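Local structure of cobalamin biosynthesis protein CobN (Mycobacterium tuberculosis, 7C6O) at residues A[716-727]-A[792-801]; A[735-743]-A[753-764]. The protein is the large, probably catalytic subunit of cobaltochelatase, the ATP-dependent enzyme that inserts cobalt into the corrin ring during cobalamin biosynthesis. All blocks are in the same frame, centred on the assembly; numbering follows the deposited sequence. Where two conformers were deposited one is given.

Contact 1: A[716-727]-A[792-801]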
loop_
_atom_site.group_PDB
_atom_site.type_symbol
_atom_site.label_atom_id
_atom_site.label_comp_id
_atom_site.label_asym_id
_atom_site.label_seq_id
_atom_site.Cartn_x
_atom_site.Cartn_y
_atom_site.Cartn_z
ATOM N N LEU A 716 8.625 20.626 -13.984
ATOM C CA LEU A 716 8.060 19.885 -12.862
ATOM C C LEU A 716 7.332 20.813 -11.897
ATOM O O LEU A 716 6.224 20.501 -11.444
ATOM C CB LEU A 716 9.159 19.103 -12.146
ATOM C CG LEU A 716 8.721 18.197 -10.995
ATOM C CD1 LEU A 716 7.623 17.249 -11.445
ATOM C CD2 LEU A 716 9.913 17.420 -10.463
ATOM N N VAL A 717 7.933 21.963 -11.576
ATOM C CA VAL A 717 7.266 22.923 -10.699
ATOM C C VAL A 717 5.966 23.406 -11.330
ATOM O O VAL A 717 4.933 23.507 -10.654
ATOM C CB VAL A 717 8.208 24.095 -10.369
ATOM C CG1 VAL A 717 7.436 25.220 -9.697
ATOM C CG2 VAL A 717 9.341 23.622 -9.469
ATOM N N LEU A 718 5.991 23.704 -12.633
ATOM C CA LEU A 718 4.770 24.098 -13.333
ATOM C C LEU A 718 3.683 23.041 -13.192
ATOM O O LEU A 718 2.515 23.369 -12.946
ATOM C CB LEU A 718 5.066 24.351 -14.811
ATOM C CG LEU A 718 5.388 25.772 -15.267
ATOM C CD1 LEU A 718 5.757 25.766 -16.741
ATOM C CD2 LEU A 718 4.202 26.689 -15.010
ATOM N N ALA A 719 4.044 21.765 -13.349
ATOM C CA ALA A 719 3.056 20.698 -13.222
ATOM C C ALA A 719 2.509 20.619 -11.802
ATOM O O ALA A 719 1.304 20.418 -11.602
ATOM C CB ALA A 719 3.668 19.361 -13.635
ATOM N N ILE A 720 3.379 20.779 -10.804
ATOM C CA ILE A 720 2.936 20.718 -9.413
ATOM C C ILE A 720 1.982 21.867 -9.106
ATOM O O ILE A 720 0.951 21.679 -8.448
ATOM C CB ILE A 720 4.154 20.720 -8.470
ATOM C CG1 ILE A 720 4.919 19.396 -8.594
ATOM C CG2 ILE A 720 3.725 20.972 -7.031
ATOM C CD1 ILE A 720 6.268 19.397 -7.913
ATOM N N LEU A 721 2.300 23.068 -9.590
ATOM C CA LEU A 721 1.510 24.254 -9.286
ATOM C C LEU A 721 0.186 24.311 -10.035
ATOM O O LEU A 721 -0.654 25.153 -9.700
ATOM C CB LEU A 721 2.312 25.518 -9.603
ATOM C CG LEU A 721 3.550 25.782 -8.748
ATOM C CD1 LEU A 721 4.238 27.062 -9.203
ATOM C CD2 LEU A 721 3.167 25.858 -7.276
ATOM N N ARG A 722 -0.021 23.457 -11.042
ATOM C CA ARG A 722 -1.265 23.524 -11.801
ATOM C C ARG A 722 -2.464 23.117 -10.954
ATOM O O ARG A 722 -3.577 23.609 -11.176
ATOM C CB ARG A 722 -1.175 22.645 -13.049
ATOM C CG ARG A 722 -2.315 22.873 -14.031
ATOM C CD ARG A 722 -2.326 21.844 -15.146
ATOM N NE ARG A 722 -1.218 22.011 -16.083
ATOM C CZ ARG A 722 -1.042 21.255 -17.161
ATOM N NH1 ARG A 722 -1.902 20.281 -17.435
ATOM N NH2 ARG A 722 -0.010 21.468 -17.966
ATOM N N ALA A 723 -2.261 22.241 -9.980
ATOM C CA ALA A 723 -3.364 21.738 -9.179
ATOM C C ALA A 723 -3.694 22.688 -8.037
ATOM O O ALA A 723 -2.839 23.436 -7.552
ATOM C CB ALA A 723 -3.026 20.360 -8.608
ATOM N N ARG A 724 -4.957 22.666 -7.619
ATOM C CA ARG A 724 -5.326 23.325 -6.375
ATOM C C ARG A 724 -4.668 22.585 -5.215
ATOM O O ARG A 724 -4.679 21.349 -5.160
ATOM C CB ARG A 724 -6.850 23.379 -6.227
ATOM C CG ARG A 724 -7.458 22.463 -5.171
ATOM C CD ARG A 724 -7.814 21.093 -5.734
ATOM N NE ARG A 724 -8.193 20.161 -4.673
ATOM C CZ ARG A 724 -7.420 19.173 -4.231
ATOM N NH1 ARG A 724 -6.225 18.972 -4.771
ATOM N NH2 ARG A 724 -7.846 18.382 -3.257
ATOM N N GLN A 725 -4.065 23.337 -4.303
ATOM C CA GLN A 725 -3.245 22.738 -3.259
ATOM C C GLN A 725 -4.078 22.380 -2.037
ATOM O O GLN A 725 -4.783 23.231 -1.484
ATOM C CB GLN A 725 -2.111 23.686 -2.860
ATOM C CG GLN A 725 -1.192 24.082 -4.007
ATOM C CD GLN A 725 -0.474 22.895 -4.629
ATOM O OE1 GLN A 725 -0.321 21.842 -4.003
ATOM N NE2 GLN A 725 -0.030 23.062 -5.869
ATOM N N LEU A 726 -4.001 21.116 -1.631
ATOM C CA LEU A 726 -4.412 20.699 -0.296
ATOM C C LEU A 726 -3.165 20.733 0.577
ATOM O O LEU A 726 -2.283 19.879 0.446
ATOM C CB LEU A 726 -5.041 19.307 -0.319
ATOM C CG LEU A 726 -5.531 18.763 1.025
ATOM C CD1 LEU A 726 -6.661 19.621 1.583
ATOM C CD2 LEU A 726 -5.977 17.319 0.885
ATOM N N PHE A 727 -3.076 21.738 1.444
ATOM C CA PHE A 727 -1.878 21.957 2.241
ATOM C C PHE A 727 -2.295 22.342 3.650
ATOM O O PHE A 727 -3.125 23.238 3.829
ATOM C CB PHE A 727 -0.995 23.046 1.620
ATOM C CG PHE A 727 0.380 23.124 2.220
ATOM C CD1 PHE A 727 1.391 22.286 1.775
ATOM C CD2 PHE A 727 0.662 24.033 3.225
ATOM C CE1 PHE A 727 2.658 22.354 2.324
ATOM C CE2 PHE A 727 1.927 24.105 3.778
ATOM C CZ PHE A 727 2.927 23.266 3.326
ATOM N N PHE A 792 4.238 30.300 -2.513
ATOM C CA PHE A 792 4.126 28.910 -2.082
ATOM C C PHE A 792 5.161 28.036 -2.778
ATOM O O PHE A 792 5.758 27.151 -2.153
ATOM C CB PHE A 792 2.711 28.398 -2.359
ATOM C CG PHE A 792 2.516 26.939 -2.049
ATOM C CD1 PHE A 792 2.398 26.503 -0.740
ATOM C CD2 PHE A 792 2.430 26.007 -3.072
ATOM C CE1 PHE A 792 2.210 25.162 -0.456
ATOM C CE2 PHE A 792 2.242 24.666 -2.794
ATOM C CZ PHE A 792 2.130 24.242 -1.484
ATOM N N ALA A 793 5.393 28.275 -4.070
ATOM C CA ALA A 793 6.410 27.516 -4.790
ATOM C C ALA A 793 7.792 27.737 -4.190
ATOM O O ALA A 793 8.567 26.787 -4.027
ATOM C CB ALA A 793 6.402 27.902 -6.269
ATOM N N ALA A 794 8.116 28.984 -3.847
ATOM C CA ALA A 794 9.446 29.280 -3.330
ATOM C C ALA A 794 9.607 28.826 -1.885
ATOM O O ALA A 794 10.700 28.409 -1.487
ATOM C CB ALA A 794 9.738 30.776 -3.455
ATOM N N THR A 795 8.538 28.884 -1.092
ATOM C CA THR A 795 8.612 28.556 0.326
ATOM C C THR A 795 8.493 27.060 0.596
ATOM O O THR A 795 9.195 26.535 1.468
ATOM C CB THR A 795 7.517 29.307 1.092
ATOM O OG1 THR A 795 7.678 30.718 0.897
ATOM C CG2 THR A 795 7.599 29.000 2.573
ATOM N N GLU A 796 7.627 26.357 -0.133
ATOM C CA GLU A 796 7.355 24.952 0.141
ATOM C C GLU A 796 7.823 24.016 -0.963
ATOM O O GLU A 796 8.556 23.064 -0.685
ATOM C CB GLU A 796 5.853 24.748 0.388
ATOM C CG GLU A 796 5.323 25.468 1.611
ATOM C CD GLU A 796 5.854 24.891 2.910
ATOM O OE1 GLU A 796 6.369 23.749 2.897
ATOM O OE2 GLU A 796 5.753 25.581 3.948
ATOM N N VAL A 797 7.416 24.258 -2.212
ATOM C CA VAL A 797 7.695 23.306 -3.287
ATOM C C VAL A 797 9.198 23.149 -3.492
ATOM O O VAL A 797 9.734 22.036 -3.460
ATOM C CB VAL A 797 6.995 23.741 -4.586
ATOM C CG1 VAL A 797 7.277 22.740 -5.697
ATOM C CG2 VAL A 797 5.500 23.900 -4.360
ATOM N N ILE A 798 9.898 24.264 -3.705
ATOM C CA ILE A 798 11.327 24.193 -4.019
ATOM C C ILE A 798 12.145 23.597 -2.878
ATOM O O ILE A 798 12.949 22.687 -3.137
ATOM C CB ILE A 798 11.840 25.578 -4.459
ATOM C CG1 ILE A 798 11.184 25.980 -5.776
ATOM C CG2 ILE A 798 13.359 25.571 -4.587
ATOM C CD1 ILE A 798 11.508 25.044 -6.908
ATOM N N PRO A 799 12.012 24.049 -1.621
ATOM C CA PRO A 799 12.807 23.417 -0.552
ATOM C C PRO A 799 12.506 21.940 -0.373
ATOM O O PRO A 799 13.416 21.160 -0.064
ATOM C CB PRO A 799 12.427 24.232 0.692
ATOM C CG PRO A 799 11.992 25.546 0.155
ATOM C CD PRO A 799 11.275 25.222 -1.115
ATOM N N ARG A 800 11.249 21.530 -0.556
ATOM C CA ARG A 800 10.911 20.119 -0.411
ATOM C C ARG A 800 11.435 19.302 -1.586
ATOM O O ARG A 800 11.936 18.189 -1.398
ATOM C CB ARG A 800 9.400 19.959 -0.264
ATOM C CG ARG A 800 8.864 20.534 1.036
ATOM C CD ARG A 800 7.346 20.584 1.040
ATOM N NE ARG A 800 6.834 21.138 2.289
ATOM C CZ ARG A 800 6.567 20.416 3.371
ATOM N NH1 ARG A 800 6.759 19.103 3.360
ATOM N NH2 ARG A 800 6.106 21.005 4.467
ATOM N N LEU A 801 11.331 19.840 -2.804
ATOM C CA LEU A 801 11.939 19.180 -3.957
ATOM C C LEU A 801 13.432 18.970 -3.743
ATOM O O LEU A 801 13.989 17.943 -4.150
ATOM C CB LEU A 801 11.695 19.989 -5.230
ATOM C CG LEU A 801 10.438 19.666 -6.035
ATOM C CD1 LEU A 801 10.322 20.580 -7.252
ATOM C CD2 LEU A 801 10.448 18.201 -6.454
#
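Phe792, the first residue of segment 792-801 to touch its partner, puts its ring edge against the face of Phe727, a T-shaped aromatic pair with planes 82° apart. The motif is a helix-helix packing extended by a loop: helix 716-722 crosses segment 792-801 at 122°, the axes 11.1 Å apart, and the chain after it runs on past the same helix. Held with CG trans to the main-chain nitrogen, Phe792 reaches into the loop, where its CE1 lies 3.7 Å from Phe727 CD1 and its CE2 meets the aliphatic CG of Gln725. That glutamine bends at chi2 and gives its NE2 to Ile720 O, from above the carbonyl plane, so a buried amide is paired with the carbonyl of Ile720 in the preceding helix. Ala793 is small enough to admit Leu721, whose CD1 comes within 3.7 Å of its CB. One turn on, Glu796 crosses Phe727 at about a right angle, its CD 3.4 Å from the ring's CZ. Val797 and Ile720 lie alongside each other, pointing opposite ways, with Val797 CG1 4.1 Å from Ile720 CD1; Val797 CG2 meets Leu721 CD2. Beyond a wider pi-type turn at 793-797, Ile798 brings CD1 to 3.6 Å from Val717 CG2. Arg800 extends back along its own helix to Glu796, its NE 2.7 Å from Glu796 OE1 in a nearly straight salt bridge (164°), while its NH1 bonds Leu836 O. Leu801 CD1 also touches Val717 CG2, and Leu801 CD2 lies 4.1 Å from Leu716 CD2.

Contact 2: A[735-743]-A[753-764]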
loop_
_atom_site.group_PDB
_atom_site.type_symbol
_atom_site.label_atom_id
_atom_site.label_comp_id
_atom_site.label_asym_id
_atom_site.label_seq_id
_atom_site.Cartn_x
_atom_site.Cartn_y
_atom_site.Cartn_z
ATOM N N GLY A 735 -4.563 26.725 -7.988
ATOM C CA GLY A 735 -3.672 26.438 -9.092
ATOM C C GLY A 735 -3.135 27.715 -9.710
ATOM O O GLY A 735 -3.771 28.768 -9.670
ATOM N N LEU A 736 -1.933 27.617 -10.282
ATOM C CA LEU A 736 -1.299 28.794 -10.866
ATOM C C LEU A 736 -2.137 29.361 -12.007
ATOM O O LEU A 736 -2.347 30.577 -12.093
ATOM C CB LEU A 736 0.104 28.446 -11.359
ATOM C CG LEU A 736 1.219 29.484 -11.186
ATOM C CD1 LEU A 736 2.240 29.314 -12.288
ATOM C CD2 LEU A 736 0.707 30.920 -11.136
ATOM N N ARG A 737 -2.625 28.494 -12.895
ATOM C CA ARG A 737 -3.436 28.971 -14.009
ATOM C C ARG A 737 -4.833 29.371 -13.551
ATOM O O ARG A 737 -5.477 30.209 -14.192
ATOM C CB ARG A 737 -3.497 27.906 -15.106
ATOM C CG ARG A 737 -2.116 27.435 -15.551
ATOM C CD ARG A 737 -2.157 26.620 -16.839
ATOM N NE ARG A 737 -3.117 25.521 -16.783
ATOM C CZ ARG A 737 -3.153 24.517 -17.654
ATOM N NH1 ARG A 737 -2.272 24.460 -18.647
ATOM N NH2 ARG A 737 -4.067 23.566 -17.530
ATOM N N GLN A 738 -5.315 28.791 -12.448
ATOM C CA GLN A 738 -6.551 29.269 -11.836
ATOM C C GLN A 738 -6.396 30.706 -11.354
ATOM O O GLN A 738 -7.240 31.565 -11.639
ATOM C CB GLN A 738 -6.952 28.360 -10.674
ATOM C CG GLN A 738 -7.724 27.118 -11.074
ATOM C CD GLN A 738 -8.080 26.253 -9.880
ATOM O OE1 GLN A 738 -7.478 26.373 -8.811
ATOM N NE2 GLN A 738 -9.065 25.377 -10.053
ATOM N N ALA A 739 -5.318 30.982 -10.614
ATOM C CA ALA A 739 -5.044 32.341 -10.166
ATOM C C ALA A 739 -4.829 33.294 -11.332
ATOM O O ALA A 739 -4.961 34.511 -11.157
ATOM C CB ALA A 739 -3.823 32.357 -9.246
ATOM N N LEU A 740 -4.504 32.773 -12.511
ATOM C CA LEU A 740 -4.332 33.590 -13.703
ATOM C C LEU A 740 -5.588 33.666 -14.562
ATOM O O LEU A 740 -5.558 34.312 -15.613
ATOM C CB LEU A 740 -3.167 33.058 -14.547
ATOM C CG LEU A 740 -1.763 33.256 -13.973
ATOM C CD1 LEU A 740 -0.715 32.698 -14.923
ATOM C CD2 LEU A 740 -1.505 34.729 -13.687
ATOM N N GLY A 741 -6.682 33.020 -14.154
ATOM C CA GLY A 741 -7.935 33.177 -14.870
ATOM C C GLY A 741 -8.654 31.910 -15.292
ATOM O O GLY A 741 -9.868 31.941 -15.520
ATOM N N LEU A 742 -7.937 30.795 -15.406
ATOM C CA LEU A 742 -8.552 29.567 -15.897
ATOM C C LEU A 742 -9.427 28.922 -14.828
ATOM O O LEU A 742 -9.173 29.035 -13.627
ATOM C CB LEU A 742 -7.485 28.570 -16.353
ATOM C CG LEU A 742 -6.834 28.783 -17.720
ATOM C CD1 LEU A 742 -5.935 27.598 -18.062
ATOM C CD2 LEU A 742 -7.887 28.987 -18.798
ATOM N N ALA A 743 -10.471 28.228 -15.284
ATOM C CA ALA A 743 -11.347 27.515 -14.361
ATOM C C ALA A 743 -10.777 26.150 -13.990
ATOM O O ALA A 743 -10.957 25.689 -12.857
ATOM C CB ALA A 743 -12.740 27.363 -14.968
ATOM N N VAL A 753 -6.365 28.404 -22.737
ATOM C CA VAL A 753 -5.497 27.508 -21.977
ATOM C C VAL A 753 -4.046 27.700 -22.394
ATOM O O VAL A 753 -3.147 27.793 -21.549
ATOM C CB VAL A 753 -5.949 26.044 -22.151
ATOM C CG1 VAL A 753 -4.936 25.100 -21.516
ATOM C CG2 VAL A 753 -7.323 25.834 -21.542
ATOM N N ASP A 754 -3.796 27.786 -23.705
ATOM C CA ASP A 754 -2.432 27.955 -24.193
ATOM C C ASP A 754 -1.846 29.291 -23.757
ATOM O O ASP A 754 -0.669 29.373 -23.388
ATOM C CB ASP A 754 -2.399 27.832 -25.718
ATOM C CG ASP A 754 -2.623 26.410 -26.193
ATOM O OD1 ASP A 754 -2.253 25.473 -25.455
ATOM O OD2 ASP A 754 -3.168 26.229 -27.302
ATOM N N GLN A 755 -2.651 30.352 -23.797
ATOM C CA GLN A 755 -2.152 31.666 -23.406
ATOM C C GLN A 755 -1.871 31.727 -21.910
ATOM O O GLN A 755 -0.869 32.315 -21.484
ATOM C CB GLN A 755 -3.154 32.742 -23.822
ATOM C CG GLN A 755 -3.474 32.713 -25.308
ATOM C CD GLN A 755 -4.682 33.553 -25.671
ATOM O OE1 GLN A 755 -5.143 34.376 -24.881
ATOM N NE2 GLN A 755 -5.204 33.343 -26.874
ATOM N N THR A 756 -2.734 31.115 -21.096
ATOM C CA THR A 756 -2.505 31.111 -19.656
ATOM C C THR A 756 -1.308 30.240 -19.290
ATOM O O THR A 756 -0.543 30.578 -18.380
ATOM C CB THR A 756 -3.761 30.639 -18.926
ATOM O OG1 THR A 756 -4.890 31.387 -19.391
ATOM C CG2 THR A 756 -3.614 30.851 -17.429
ATOM N N GLU A 757 -1.127 29.118 -19.992
ATOM C CA GLU A 757 0.050 28.286 -19.757
ATOM C C GLU A 757 1.329 29.047 -20.077
ATOM O O GLU A 757 2.316 28.956 -19.336
ATOM C CB GLU A 757 -0.038 27.001 -20.582
ATOM C CG GLU A 757 1.205 26.119 -20.518
ATOM C CD GLU A 757 1.378 25.419 -19.177
ATOM O OE1 GLU A 757 0.403 25.351 -18.397
ATOM O OE2 GLU A 757 2.498 24.932 -18.906
ATOM N N ALA A 758 1.332 29.809 -21.176
ATOM C CA ALA A 758 2.501 30.618 -21.506
ATOM C C ALA A 758 2.758 31.673 -20.436
ATOM O O ALA A 758 3.912 31.930 -20.074
ATOM C CB ALA A 758 2.322 31.272 -22.876
ATOM N N LYS A 759 1.695 32.294 -19.918
ATOM C CA LYS A 759 1.860 33.262 -18.839
ATOM C C LYS A 759 2.385 32.592 -17.576
ATOM O O LYS A 759 3.282 33.122 -16.909
ATOM C CB LYS A 759 0.533 33.968 -18.552
ATOM C CG LYS A 759 0.044 34.869 -19.672
ATOM C CD LYS A 759 -1.314 35.468 -19.338
ATOM C CE LYS A 759 -1.756 36.459 -20.402
ATOM N NZ LYS A 759 -1.795 35.837 -21.754
ATOM N N ALA A 760 1.836 31.424 -17.233
ATOM C CA ALA A 760 2.305 30.699 -16.058
ATOM C C ALA A 760 3.765 30.292 -16.207
ATOM O O ALA A 760 4.557 30.435 -15.268
ATOM C CB ALA A 760 1.427 29.472 -15.813
ATOM N N ARG A 761 4.140 29.779 -17.380
ATOM C CA ARG A 761 5.532 29.407 -17.609
ATOM C C ARG A 761 6.449 30.617 -17.498
ATOM O O ARG A 761 7.566 30.515 -16.978
ATOM C CB ARG A 761 5.682 28.746 -18.978
ATOM C CG ARG A 761 7.070 28.184 -19.231
ATOM C CD ARG A 761 7.143 27.435 -20.549
ATOM N NE ARG A 761 8.393 26.693 -20.661
ATOM C CZ ARG A 761 8.568 25.463 -20.188
ATOM N NH1 ARG A 761 7.571 24.840 -19.577
ATOM N NH2 ARG A 761 9.740 24.858 -20.326
ATOM N N GLU A 762 5.988 31.775 -17.976
ATOM C CA GLU A 762 6.800 32.984 -17.899
ATOM C C GLU A 762 7.055 33.385 -16.450
ATOM O O GLU A 762 8.183 33.740 -16.086
ATOM C CB GLU A 762 6.113 34.117 -18.662
ATOM C CG GLU A 762 7.008 35.295 -18.989
ATOM C CD GLU A 762 6.292 36.351 -19.808
ATOM O OE1 GLU A 762 5.111 36.635 -19.514
ATOM O OE2 GLU A 762 6.907 36.890 -20.752
ATOM N N LEU A 763 6.022 33.322 -15.608
ATOM C CA LEU A 763 6.168 33.703 -14.205
ATOM C C LEU A 763 7.111 32.761 -13.464
ATOM O O LEU A 763 7.998 33.209 -12.728
ATOM C CB LEU A 763 4.799 33.731 -13.525
ATOM C CG LEU A 763 3.876 34.912 -13.833
ATOM C CD1 LEU A 763 2.503 34.679 -13.225
ATOM C CD2 LEU A 763 4.482 36.207 -13.313
ATOM N N VAL A 764 6.927 31.449 -13.633
ATOM C CA VAL A 764 7.757 30.490 -12.908
ATOM C C VAL A 764 9.201 30.560 -13.393
ATOM O O VAL A 764 10.141 30.438 -12.599
ATOM C CB VAL A 764 7.178 29.070 -13.042
ATOM C CG1 VAL A 764 8.005 28.073 -12.238
ATOM C CG2 VAL A 764 5.736 29.047 -12.574
#
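The side chain of Arg737 is a knob that drops into a hollow of helix 753-764 formed by Val753, Thr756, Glu757 and Ala760. Its methylenes do the filling: CB rests 3.8 Å from Thr756 CG2, and CG lies over the methyl of Ala760. A bend at chi3 (-52°) then turns the guanidinium toward Val753 and Glu757, where Val753 CG1 covers one face and NH1 gives Glu757 OE1 a hydrogen bond of 2.8 Å within a salt bridge. The two planes stand almost perpendicular, and the bond is bent, reaching OE1 on the anti side and well out of the carboxylate plane, so this is a single-point bridge and not a flat two-pronged one. Asp694 and Glu744 also pair with the arginine; the three carboxylates would balance the charge of the buried guanidinium and probably also offset Arg722 beside it.

On one flank of the knob, Leu736 pushes CD1 into the dip over Ala760, 3.6 Å from its CB and 3.5 Å from Val764 CG2. Leu740 enters farther out, with CB against the Thr756 methyl, CD1 over the backbone of Ala760 and CD2 tip to tip with Leu763 CD1. Alanine suits position 760 because its short side chain leaves the dip that these leucines occupy.

The arrangement is a short, weakly bonded helical turn docked on a longer helix, and a Schellman motif ends the turn. Gly741, at positive phi (128°), reverses the chain without a side chain to jam against the carbonyl of Leu740, while Leu742 N bonds back to Arg737 O. This brings Leu742 round to the same helix, where its CG and CD1 lie against Thr756 CB. Thr756 has two sides to its character: CG2 faces Arg737 and Leu740, whereas OG1 bonds Thr752 O and has Leu742 CG 3.7 Å away.

Followed from the N terminus, the chain leaves helix 710-722, runs through the loop to Phe727 and forms the short helix 736-739. It then turns into helix 750-769, so contact 2 closes a small loop of nine residues. After helix 776-780 it enters helix 784-801, which returns to helix 710-722 and closes the wider loop of contact 1. Contact 2 is therefore nested inside contact 1. The two also touch directly: Leu736 N lies 2.8 Å from Leu721 O, a probable hydrogen bond, and Leu718 CD2 packs on Val764 CG2. Helix 710-722 thus forms one side of contact 1 and also lies against contact 2 through Leu718 and Leu721, joining these elements into one helical part of the CobN chain.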